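Local atomic coordinates of mediator of RNA polymerase II transcription subunit 18 (Schizosaccharomyces pombe, PDB entry 3C0T), a protein that serves as a subunit of the Mediator complex, the coactivator that carries information from gene-specific regulatory proteins to the basal RNA polymerase II transcription machinery. Residues S54-S60 with Q77-E83; E123-G128 with I140-P146; F35-Y39 with Q149-K153. All coordinates share one frame; numbering follows the deposited sequence.

Contact 1 of 3, residues S54-S60 with Q77-E83; sequences SWLRLCS and QWSMYLE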
loop_
_atom_site.group_PDB
_atom_site.type_symbol
_atom_site.label_atom_id
_atom_site.label_comp_id
_atom_site.label_asym_id
_atom_site.label_seq_id
_atom_site.Cartn_x
_atom_site.Cartn_y
_atom_site.Cartn_z
ATOM N N SER A 54 4.160 14.722 3.773
ATOM C CA SER A 54 5.103 14.943 4.867
ATOM C C SER A 54 4.665 14.156 6.103
ATOM O O SER A 54 5.291 14.248 7.158
ATOM C CB SER A 54 5.188 16.433 5.214
ATOM O OG SER A 54 3.991 16.877 5.838
ATOM N N TRP A 55 3.585 13.391 5.969
ATOM C CA TRP A 55 3.083 12.588 7.081
ATOM C C TRP A 55 3.894 11.301 7.206
ATOM O O TRP A 55 4.338 10.724 6.205
ATOM C CB TRP A 55 1.603 12.260 6.873
ATOM C CG TRP A 55 0.716 13.479 6.826
ATOM C CD1 TRP A 55 1.115 14.793 6.778
ATOM C CD2 TRP A 55 -0.720 13.499 6.816
ATOM N NE1 TRP A 55 0.018 15.620 6.739
ATOM C CE2 TRP A 55 -1.120 14.858 6.759
ATOM C CE3 TRP A 55 -1.706 12.502 6.845
ATOM C CZ2 TRP A 55 -2.468 15.247 6.736
ATOM C CZ3 TRP A 55 -3.052 12.886 6.824
ATOM C CH2 TRP A 55 -3.418 14.251 6.768
ATOM N N LEU A 56 4.098 10.871 8.447
ATOM C CA LEU A 56 4.851 9.661 8.750
ATOM C C LEU A 56 3.910 8.470 8.704
ATOM O O LEU A 56 2.907 8.428 9.421
ATOM C CB LEU A 56 5.486 9.778 10.142
ATOM C CG LEU A 56 6.969 10.160 10.252
ATOM C CD1 LEU A 56 7.484 10.770 8.970
ATOM C CD2 LEU A 56 7.144 11.124 11.414
ATOM N N ARG A 57 4.242 7.504 7.859
ATOM C CA ARG A 57 3.427 6.309 7.691
ATOM C C ARG A 57 4.180 5.115 8.260
ATOM O O ARG A 57 5.181 4.673 7.698
ATOM C CB ARG A 57 3.127 6.135 6.199
ATOM C CG ARG A 57 2.411 7.356 5.633
ATOM C CD ARG A 57 2.422 7.459 4.110
ATOM N NE ARG A 57 1.836 8.737 3.703
ATOM C CZ ARG A 57 0.537 9.014 3.773
ATOM N NH1 ARG A 57 -0.312 8.100 4.212
ATOM N NH2 ARG A 57 0.089 10.222 3.457
ATOM N N LEU A 58 3.701 4.611 9.392
ATOM C CA LEU A 58 4.345 3.493 10.064
ATOM C C LEU A 58 3.713 2.161 9.720
ATOM O O LEU A 58 2.494 1.995 9.791
ATOM C CB LEU A 58 4.311 3.709 11.579
ATOM C CG LEU A 58 5.312 4.687 12.224
ATOM C CD1 LEU A 58 5.861 5.665 11.224
ATOM C CD2 LEU A 58 4.598 5.428 13.349
ATOM N N CYS A 59 4.554 1.204 9.349
ATOM C CA CYS A 59 4.065 -0.108 8.981
ATOM C C CYS A 59 4.674 -1.214 9.819
ATOM O O CYS A 59 5.893 -1.314 9.960
ATOM C CB CYS A 59 4.343 -0.388 7.505
ATOM S SG CYS A 59 3.828 -2.045 7.002
ATOM N N SER A 60 3.803 -2.041 10.379
ATOM C CA SER A 60 4.232 -3.167 11.180
ATOM C C SER A 60 3.674 -4.433 10.549
ATOM O O SER A 60 2.492 -4.497 10.201
ATOM C CB SER A 60 3.707 -3.041 12.606
ATOM O OG SER A 60 3.874 -4.264 13.295
ATOM N N GLN A 77 8.844 -4.226 15.090
ATOM C CA GLN A 77 9.759 -3.409 14.329
ATOM C C GLN A 77 8.830 -2.658 13.383
ATOM O O GLN A 77 7.943 -3.256 12.772
ATOM C CB GLN A 77 10.727 -4.293 13.541
ATOM C CG GLN A 77 11.811 -3.521 12.807
ATOM C CD GLN A 77 12.881 -4.425 12.222
ATOM O OE1 GLN A 77 13.887 -3.950 11.697
ATOM N NE2 GLN A 77 12.667 -5.736 12.310
ATOM N N TRP A 78 9.009 -1.349 13.289
ATOM C CA TRP A 78 8.179 -0.545 12.411
ATOM C C TRP A 78 8.989 0.014 11.269
ATOM O O TRP A 78 10.128 0.424 11.450
ATOM C CB TRP A 78 7.572 0.647 13.153
ATOM C CG TRP A 78 6.559 0.309 14.184
ATOM C CD1 TRP A 78 6.790 -0.019 15.488
ATOM C CD2 TRP A 78 5.141 0.281 14.007
ATOM N NE1 TRP A 78 5.601 -0.246 16.137
ATOM C CE2 TRP A 78 4.571 -0.067 15.250
ATOM C CE3 TRP A 78 4.294 0.520 12.916
ATOM C CZ2 TRP A 78 3.188 -0.185 15.434
ATOM C CZ3 TRP A 78 2.923 0.402 13.098
ATOM C CH2 TRP A 78 2.384 0.054 14.351
ATOM N N SER A 79 8.404 0.014 10.082
ATOM C CA SER A 79 9.063 0.613 8.942
ATOM C C SER A 79 8.395 1.979 8.894
ATOM O O SER A 79 7.182 2.099 9.083
ATOM C CB SER A 79 8.789 -0.176 7.670
ATOM O OG SER A 79 9.610 -1.327 7.620
ATOM N N MET A 80 9.188 3.013 8.673
ATOM C CA MET A 80 8.661 4.363 8.645
ATOM C C MET A 80 8.765 4.924 7.235
ATOM O O MET A 80 9.848 4.977 6.655
ATOM C CB MET A 80 9.443 5.207 9.640
ATOM C CG MET A 80 8.817 6.520 10.001
ATOM S SD MET A 80 9.572 7.111 11.532
ATOM C CE MET A 80 11.225 7.434 10.976
ATOM N N TYR A 81 7.633 5.340 6.681
ATOM C CA TYR A 81 7.629 5.861 5.328
ATOM C C TYR A 81 7.213 7.310 5.150
ATOM O O TYR A 81 6.415 7.859 5.910
ATOM C CB TYR A 81 6.715 5.021 4.435
ATOM C CG TYR A 81 7.153 3.596 4.190
ATOM C CD1 TYR A 81 6.914 2.597 5.133
ATOM C CD2 TYR A 81 7.764 3.237 2.987
ATOM C CE1 TYR A 81 7.267 1.273 4.881
ATOM C CE2 TYR A 81 8.123 1.916 2.725
ATOM C CZ TYR A 81 7.870 0.939 3.673
ATOM O OH TYR A 81 8.215 -0.373 3.411
ATOM N N LEU A 82 7.771 7.911 4.107
ATOM C CA LEU A 82 7.449 9.269 3.700
ATOM C C LEU A 82 7.122 9.086 2.222
ATOM O O LEU A 82 8.006 8.799 1.410
ATOM C CB LEU A 82 8.642 10.214 3.868
ATOM C CG LEU A 82 8.860 10.782 5.273
ATOM C CD1 LEU A 82 10.067 11.713 5.251
ATOM C CD2 LEU A 82 7.613 11.541 5.732
ATOM N N GLU A 83 5.849 9.223 1.876
ATOM C CA GLU A 83 5.440 9.045 0.490
ATOM C C GLU A 83 5.012 10.367 -0.125
ATOM O O GLU A 83 4.107 11.035 0.371
ATOM C CB GLU A 83 4.309 8.010 0.418
ATOM C CG GLU A 83 4.631 6.746 1.222
ATOM C CD GLU A 83 3.546 5.688 1.162
ATOM O OE1 GLU A 83 2.354 6.049 1.056
ATOM O OE2 GLU A 83 3.890 4.487 1.239
HETATM O O HOH W 1 3.982 10.617 3.603
#
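Two neighbouring strands of the curled antiparallel sheet meet here: R57 pairs with Y81 and C59 with S79 as hydrogen-bonded pairs, and L58 faces M80 as the non-hydrogen-bonded pair between them. Four backbone bonds hold the ladder, the shortest from Y81 N to R57 O at 2.7 Å. On the L58 face, CD1 of L58 is 3.3 Å from M80 CG, the two side chains alongside and pointing the same way. With CG anti to its carbonyl carbon (chi1 -68°), W78 brings its indole back across the partner strand: S60 CB sits over the six-membered ring, 3.6 Å from its centroid, in a CH-pi contact, and L58 CB is 3.5 Å from W78 CE3. W78 NE1 donates to S73 O. Replacing W78 by alanine would probably leave S60 CB without that ring face, L58 CB without CE3 and S73 O without its donor. On the opposite face, R57 NE and E83 OE1 form a long 3.8 Å salt bridge, by charge alone; NE gives its proton to a water that also binds W55 O and E83 N. R57 NH1 and NH2 reach the backbone of another protein's chain. Strand 27-41 flanks 56-60, and strand 95-104 flanks 78-83.

Contact 2 of 3, residues E123-G128 with I140-P146; sequences EYIIQG and IYQTLIP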
loop_
_atom_site.group_PDB
_atom_site.type_symbol
_atom_site.label_atom_id
_atom_site.label_comp_id
_atom_site.label_asym_id
_atom_site.label_seq_id
_atom_site.Cartn_x
_atom_site.Cartn_y
_atom_site.Cartn_z
ATOM N N GLU A 123 -5.403 5.135 10.921
ATOM C CA GLU A 123 -4.759 3.836 10.855
ATOM C C GLU A 123 -5.632 2.857 10.091
ATOM O O GLU A 123 -6.850 3.029 9.997
ATOM C CB GLU A 123 -4.505 3.289 12.259
ATOM C CG GLU A 123 -5.775 3.033 13.067
ATOM C CD GLU A 123 -5.483 2.397 14.411
ATOM O OE1 GLU A 123 -4.404 2.672 14.973
ATOM O OE2 GLU A 123 -6.328 1.632 14.914
ATOM N N TYR A 124 -5.001 1.830 9.538
ATOM C CA TYR A 124 -5.732 0.809 8.808
ATOM C C TYR A 124 -4.892 -0.448 8.694
ATOM O O TYR A 124 -3.716 -0.476 9.074
ATOM C CB TYR A 124 -6.145 1.298 7.404
ATOM C CG TYR A 124 -5.013 1.855 6.578
ATOM C CD1 TYR A 124 -4.609 3.176 6.727
ATOM C CD2 TYR A 124 -4.318 1.045 5.672
ATOM C CE1 TYR A 124 -3.539 3.687 6.002
ATOM C CE2 TYR A 124 -3.246 1.542 4.935
ATOM C CZ TYR A 124 -2.861 2.868 5.106
ATOM O OH TYR A 124 -1.810 3.381 4.379
ATOM N N ILE A 125 -5.515 -1.490 8.170
ATOM C CA ILE A 125 -4.865 -2.772 8.010
ATOM C C ILE A 125 -4.883 -3.184 6.542
ATOM O O ILE A 125 -5.863 -2.943 5.837
ATOM C CB ILE A 125 -5.588 -3.833 8.870
ATOM C CG1 ILE A 125 -5.251 -3.601 10.346
ATOM C CG2 ILE A 125 -5.212 -5.244 8.414
ATOM C CD1 ILE A 125 -6.014 -4.495 11.308
ATOM N N ILE A 126 -3.780 -3.766 6.079
ATOM C CA ILE A 126 -3.696 -4.231 4.701
ATOM C C ILE A 126 -3.653 -5.754 4.712
ATOM O O ILE A 126 -2.812 -6.372 5.383
ATOM C CB ILE A 126 -2.433 -3.721 3.956
ATOM C CG1 ILE A 126 -2.478 -2.194 3.796
ATOM C CG2 ILE A 126 -2.361 -4.361 2.571
ATOM C CD1 ILE A 126 -3.730 -1.679 3.103
ATOM N N GLN A 127 -4.582 -6.338 3.964
ATOM C CA GLN A 127 -4.719 -7.774 3.824
ATOM C C GLN A 127 -4.547 -8.103 2.343
ATOM O O GLN A 127 -5.230 -7.514 1.498
ATOM C CB GLN A 127 -6.124 -8.192 4.263
ATOM C CG GLN A 127 -6.501 -9.630 3.918
ATOM C CD GLN A 127 -8.014 -9.849 3.899
ATOM O OE1 GLN A 127 -8.510 -10.830 4.439
ATOM N NE2 GLN A 127 -8.746 -8.936 3.271
ATOM N N GLY A 128 -3.663 -9.041 2.017
ATOM C CA GLY A 128 -3.493 -9.381 0.619
ATOM C C GLY A 128 -2.415 -10.397 0.318
ATOM O O GLY A 128 -1.863 -11.039 1.222
ATOM N N ILE A 140 -1.960 -7.704 -4.449
ATOM C CA ILE A 140 -3.408 -7.610 -4.594
ATOM C C ILE A 140 -3.887 -7.575 -3.146
ATOM O O ILE A 140 -3.645 -8.506 -2.374
ATOM C CB ILE A 140 -3.997 -8.813 -5.389
ATOM C CG1 ILE A 140 -5.505 -8.626 -5.569
ATOM C CG2 ILE A 140 -3.669 -10.126 -4.709
ATOM C CD1 ILE A 140 -6.114 -9.573 -6.596
ATOM N N TYR A 141 -4.547 -6.488 -2.765
ATOM C CA TYR A 141 -4.954 -6.338 -1.374
ATOM C C TYR A 141 -6.263 -5.623 -1.124
ATOM O O TYR A 141 -6.875 -5.050 -2.020
ATOM C CB TYR A 141 -3.870 -5.578 -0.605
ATOM C CG TYR A 141 -3.756 -4.119 -1.008
ATOM C CD1 TYR A 141 -3.025 -3.734 -2.137
ATOM C CD2 TYR A 141 -4.382 -3.116 -0.264
ATOM C CE1 TYR A 141 -2.920 -2.394 -2.511
ATOM C CE2 TYR A 141 -4.285 -1.770 -0.632
ATOM C CZ TYR A 141 -3.552 -1.415 -1.756
ATOM O OH TYR A 141 -3.445 -0.081 -2.120
ATOM N N GLN A 142 -6.654 -5.638 0.143
ATOM C CA GLN A 142 -7.872 -4.997 0.592
ATOM C C GLN A 142 -7.479 -4.178 1.812
ATOM O O GLN A 142 -6.645 -4.618 2.607
ATOM C CB GLN A 142 -8.891 -6.065 0.971
ATOM C CG GLN A 142 -10.326 -5.622 0.801
ATOM C CD GLN A 142 -11.260 -6.795 0.683
ATOM O OE1 GLN A 142 -11.416 -7.584 1.628
ATOM N NE2 GLN A 142 -11.878 -6.938 -0.489
ATOM N N THR A 143 -8.032 -2.980 1.963
ATOM C CA THR A 143 -7.677 -2.208 3.140
ATOM C C THR A 143 -8.813 -2.328 4.154
ATOM O O THR A 143 -9.983 -2.065 3.856
ATOM C CB THR A 143 -7.310 -0.728 2.788
ATOM O OG1 THR A 143 -8.355 0.152 3.186
ATOM C CG2 THR A 143 -7.041 -0.585 1.320
ATOM N N LEU A 144 -8.443 -2.790 5.344
ATOM C CA LEU A 144 -9.384 -3.029 6.426
ATOM C C LEU A 144 -9.297 -2.041 7.579
ATOM O O LEU A 144 -8.388 -1.216 7.639
ATOM C CB LEU A 144 -9.182 -4.456 6.943
ATOM C CG LEU A 144 -9.831 -5.634 6.191
ATOM C CD1 LEU A 144 -10.384 -5.212 4.835
ATOM C CD2 LEU A 144 -8.805 -6.751 6.046
ATOM N N ILE A 145 -10.249 -2.149 8.499
ATOM C CA ILE A 145 -10.330 -1.281 9.668
ATOM C C ILE A 145 -10.371 -2.135 10.929
ATOM O O ILE A 145 -11.186 -3.047 11.035
ATOM C CB ILE A 145 -11.630 -0.415 9.622
ATOM C CG1 ILE A 145 -11.671 0.404 8.329
ATOM C CG2 ILE A 145 -11.696 0.515 10.825
ATOM C CD1 ILE A 145 -10.488 1.328 8.170
ATOM N N PRO A 146 -9.490 -1.848 11.903
ATOM C CA PRO A 146 -9.453 -2.609 13.161
ATOM C C PRO A 146 -10.804 -2.504 13.875
ATOM O O PRO A 146 -11.493 -1.485 13.767
ATOM C CB PRO A 146 -8.353 -1.913 13.959
ATOM C CG PRO A 146 -7.498 -1.279 12.918
ATOM C CD PRO A 146 -8.485 -0.773 11.911
#
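I125 and L144 face each other as a hydrogen-bonded antiparallel pair, L144 N to I125 O at 2.6 Å; Q127 and Q142 repeat the pattern, with Q142 N 2.7 Å from Q127 O. On their shared face L144 CD2 lies against Q127 CB at 3.5 Å. The I125 side chain runs antiparallel to the P146 ring alongside it, CD1 against CG. The opposite face carries I126 and Y141. Y141 has CG wedged between the backbone N and the carbonyl carbon (chi1 69°), which sets ring atom CD2 3.7 Å from I126 CG2; I126 CD1 also touches T143 CB. Strands close tightly at G128, whose CA is 3.9 Å from Y141 CA: a CB there would run into I140 O and Y141 CB. At the far end E123 OE2 rests 3.7 Å from P146 CG, and E123 OE1 has its salt-bridge partner in R150. Further out, F35 backs I125 and P146, and F156 covers I125 and L144. Apolar side chains of another protein's chain pack on Y124, Y141 and T143, consistent with this side helping to bind that partner. The whole is a beta hairpin, strand 118-133 returning as strand 136-146, within the curled antiparallel sheet of the Med18 fold.

Contact 3 of 3, residues F35-Y39 with Q149-K153; sequences FWVVY and QRSIK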
loop_
_atom_site.group_PDB
_atom_site.type_symbol
_atom_site.label_atom_id
_atom_site.label_comp_id
_atom_site.label_asym_id
_atom_site.label_seq_id
_atom_site.Cartn_x
_atom_site.Cartn_y
_atom_site.Cartn_z
ATOM N N PHE A 35 -0.129 -3.588 9.635
ATOM C CA PHE A 35 -0.870 -2.605 10.410
ATOM C C PHE A 35 -0.182 -1.270 10.119
ATOM O O PHE A 35 1.027 -1.125 10.332
ATOM C CB PHE A 35 -0.797 -2.911 11.908
ATOM C CG PHE A 35 -1.887 -2.260 12.708
ATOM C CD1 PHE A 35 -2.978 -3.001 13.162
ATOM C CD2 PHE A 35 -1.850 -0.898 12.974
ATOM C CE1 PHE A 35 -4.022 -2.389 13.871
ATOM C CE2 PHE A 35 -2.890 -0.273 13.682
ATOM C CZ PHE A 35 -3.977 -1.024 14.129
ATOM N N TRP A 36 -0.947 -0.309 9.612
ATOM C CA TRP A 36 -0.414 1.007 9.285
ATOM C C TRP A 36 -1.014 2.078 10.172
ATOM O O TRP A 36 -2.230 2.119 10.361
ATOM C CB TRP A 36 -0.735 1.391 7.835
ATOM C CG TRP A 36 0.012 0.635 6.792
ATOM C CD1 TRP A 36 -0.281 -0.610 6.314
ATOM C CD2 TRP A 36 1.184 1.073 6.086
ATOM N NE1 TRP A 36 0.629 -0.970 5.358
ATOM C CE2 TRP A 36 1.538 0.042 5.193
ATOM C CE3 TRP A 36 1.965 2.237 6.120
ATOM C CZ2 TRP A 36 2.643 0.133 4.332
ATOM C CZ3 TRP A 36 3.070 2.331 5.266
ATOM C CH2 TRP A 36 3.394 1.283 4.380
ATOM N N VAL A 37 -0.160 2.944 10.710
ATOM C CA VAL A 37 -0.625 4.066 11.522
ATOM C C VAL A 37 0.055 5.287 10.899
ATOM O O VAL A 37 1.268 5.291 10.664
ATOM C CB VAL A 37 -0.239 3.924 13.029
ATOM C CG1 VAL A 37 -0.426 2.489 13.475
ATOM C CG2 VAL A 37 1.187 4.368 13.261
ATOM N N VAL A 38 -0.734 6.309 10.601
ATOM C CA VAL A 38 -0.202 7.507 9.977
ATOM C C VAL A 38 -0.200 8.697 10.931
ATOM O O VAL A 38 -1.162 8.912 11.662
ATOM C CB VAL A 38 -1.025 7.845 8.714
ATOM C CG1 VAL A 38 -0.445 9.060 8.010
ATOM C CG2 VAL A 38 -1.050 6.640 7.781
ATOM N N TYR A 39 0.894 9.457 10.917
ATOM C CA TYR A 39 1.049 10.637 11.769
ATOM C C TYR A 39 1.293 11.883 10.939
ATOM O O TYR A 39 2.052 11.867 9.970
ATOM C CB TYR A 39 2.219 10.472 12.739
ATOM C CG TYR A 39 1.921 9.569 13.905
ATOM C CD1 TYR A 39 1.964 8.183 13.769
ATOM C CD2 TYR A 39 1.573 10.101 15.146
ATOM C CE1 TYR A 39 1.670 7.346 14.841
ATOM C CE2 TYR A 39 1.274 9.269 16.227
ATOM C CZ TYR A 39 1.326 7.896 16.062
ATOM O OH TYR A 39 1.030 7.067 17.117
ATOM N N GLN A 149 -9.251 0.436 18.009
ATOM C CA GLN A 149 -8.038 1.166 17.672
ATOM C C GLN A 149 -6.753 0.503 18.181
ATOM O O GLN A 149 -6.663 0.114 19.340
ATOM C CB GLN A 149 -8.120 2.607 18.180
ATOM C CG GLN A 149 -6.894 3.436 17.819
ATOM C CD GLN A 149 -7.135 4.931 17.934
ATOM O OE1 GLN A 149 -7.952 5.497 17.204
ATOM N NE2 GLN A 149 -6.422 5.579 18.850
ATOM N N ARG A 150 -5.771 0.380 17.288
ATOM C CA ARG A 150 -4.468 -0.220 17.578
ATOM C C ARG A 150 -4.571 -1.676 18.022
ATOM O O ARG A 150 -3.703 -2.184 18.742
ATOM C CB ARG A 150 -3.725 0.604 18.639
ATOM C CG ARG A 150 -2.186 0.553 18.541
ATOM C CD ARG A 150 -1.675 0.955 17.147
ATOM N NE ARG A 150 -2.298 2.190 16.681
ATOM C CZ ARG A 150 -1.964 3.409 17.092
ATOM N NH1 ARG A 150 -0.993 3.575 17.982
ATOM N NH2 ARG A 150 -2.614 4.463 16.622
ATOM N N SER A 151 -5.627 -2.353 17.577
ATOM C CA SER A 151 -5.840 -3.754 17.921
ATOM C C SER A 151 -5.602 -4.678 16.727
ATOM O O SER A 151 -6.037 -4.399 15.613
ATOM C CB SER A 151 -7.265 -3.957 18.447
ATOM O OG SER A 151 -7.534 -5.330 18.683
ATOM N N ILE A 152 -4.905 -5.783 16.967
ATOM C CA ILE A 152 -4.631 -6.754 15.919
ATOM C C ILE A 152 -5.507 -7.986 16.129
ATOM O O ILE A 152 -5.330 -9.009 15.463
ATOM C CB ILE A 152 -3.157 -7.186 15.922
ATOM C CG1 ILE A 152 -2.785 -7.759 17.291
ATOM C CG2 ILE A 152 -2.275 -6.005 15.568
ATOM C CD1 ILE A 152 -1.367 -8.285 17.372
ATOM N N LYS A 153 -6.451 -7.889 17.061
ATOM C CA LYS A 153 -7.349 -9.005 17.327
ATOM C C LYS A 153 -8.534 -8.955 16.368
ATOM O O LYS A 153 -9.250 -7.949 16.297
ATOM C CB LYS A 153 -7.866 -8.968 18.776
ATOM C CG LYS A 153 -6.776 -9.089 19.836
ATOM C CD LYS A 153 -7.345 -9.347 21.231
ATOM C CE LYS A 153 -8.351 -8.279 21.651
ATOM N NZ LYS A 153 -7.768 -6.904 21.626
#
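F35 meets the loop R150-I152 from a strand of the antiparallel sheet, its CG anti to the backbone N (chi1 -160°), which sends the ring out to the chain that follows strand 136-146. Three successive loop residues receive it. Ring atom CZ touches R150 CA at 3.6 Å, S151 O comes up to the ring edge near its plane, 3.3 Å from CE1, and I152 CG2 lies 3.9 Å from CD1. Next comes V37, whose CG1 sits over one face of the R150 guanidinium, 3.7 Å from NE, so that an apolar methyl covers a charged group. Bends in the arginine chain at chi2 (55°) and chi3 (48°) bring the guanidinium over V37 and on toward Y39. Y39 finishes the walk: its ring is steeply inclined to the guanidinium, and OH is 4.1 Å from R150 NH1. The charge itself is met by E123, on the neighbouring strand 118-133. W72 NE1 donates to R150 O, and its ring meets that of F35. Within the loop an ST turn follows: K153 N donates to S151 OG at 3.2 Å.

How the contacts relate
Contacts 1 and 2 lie within one curled antiparallel sheet, and contact 3 joins a strand of it to a loop. Contact 1 and contact 2 come in series along the chain, and both are nested inside the long loop closed by contact 3. The centre of contact 1 lies about 15 Å from that of contact 2. Strand 27-41 lies between strand 56-61 of contact 1 and strand 118-133 of contact 2, bonded to the first through L58 N to V37 O and to the second through W36 N to Y124 O. W36 brings its ring to Y81 and to Y124. Residues of contacts 1 and 2 also touch a chain of another protein, consistent with this part of the sheet taking part in binding.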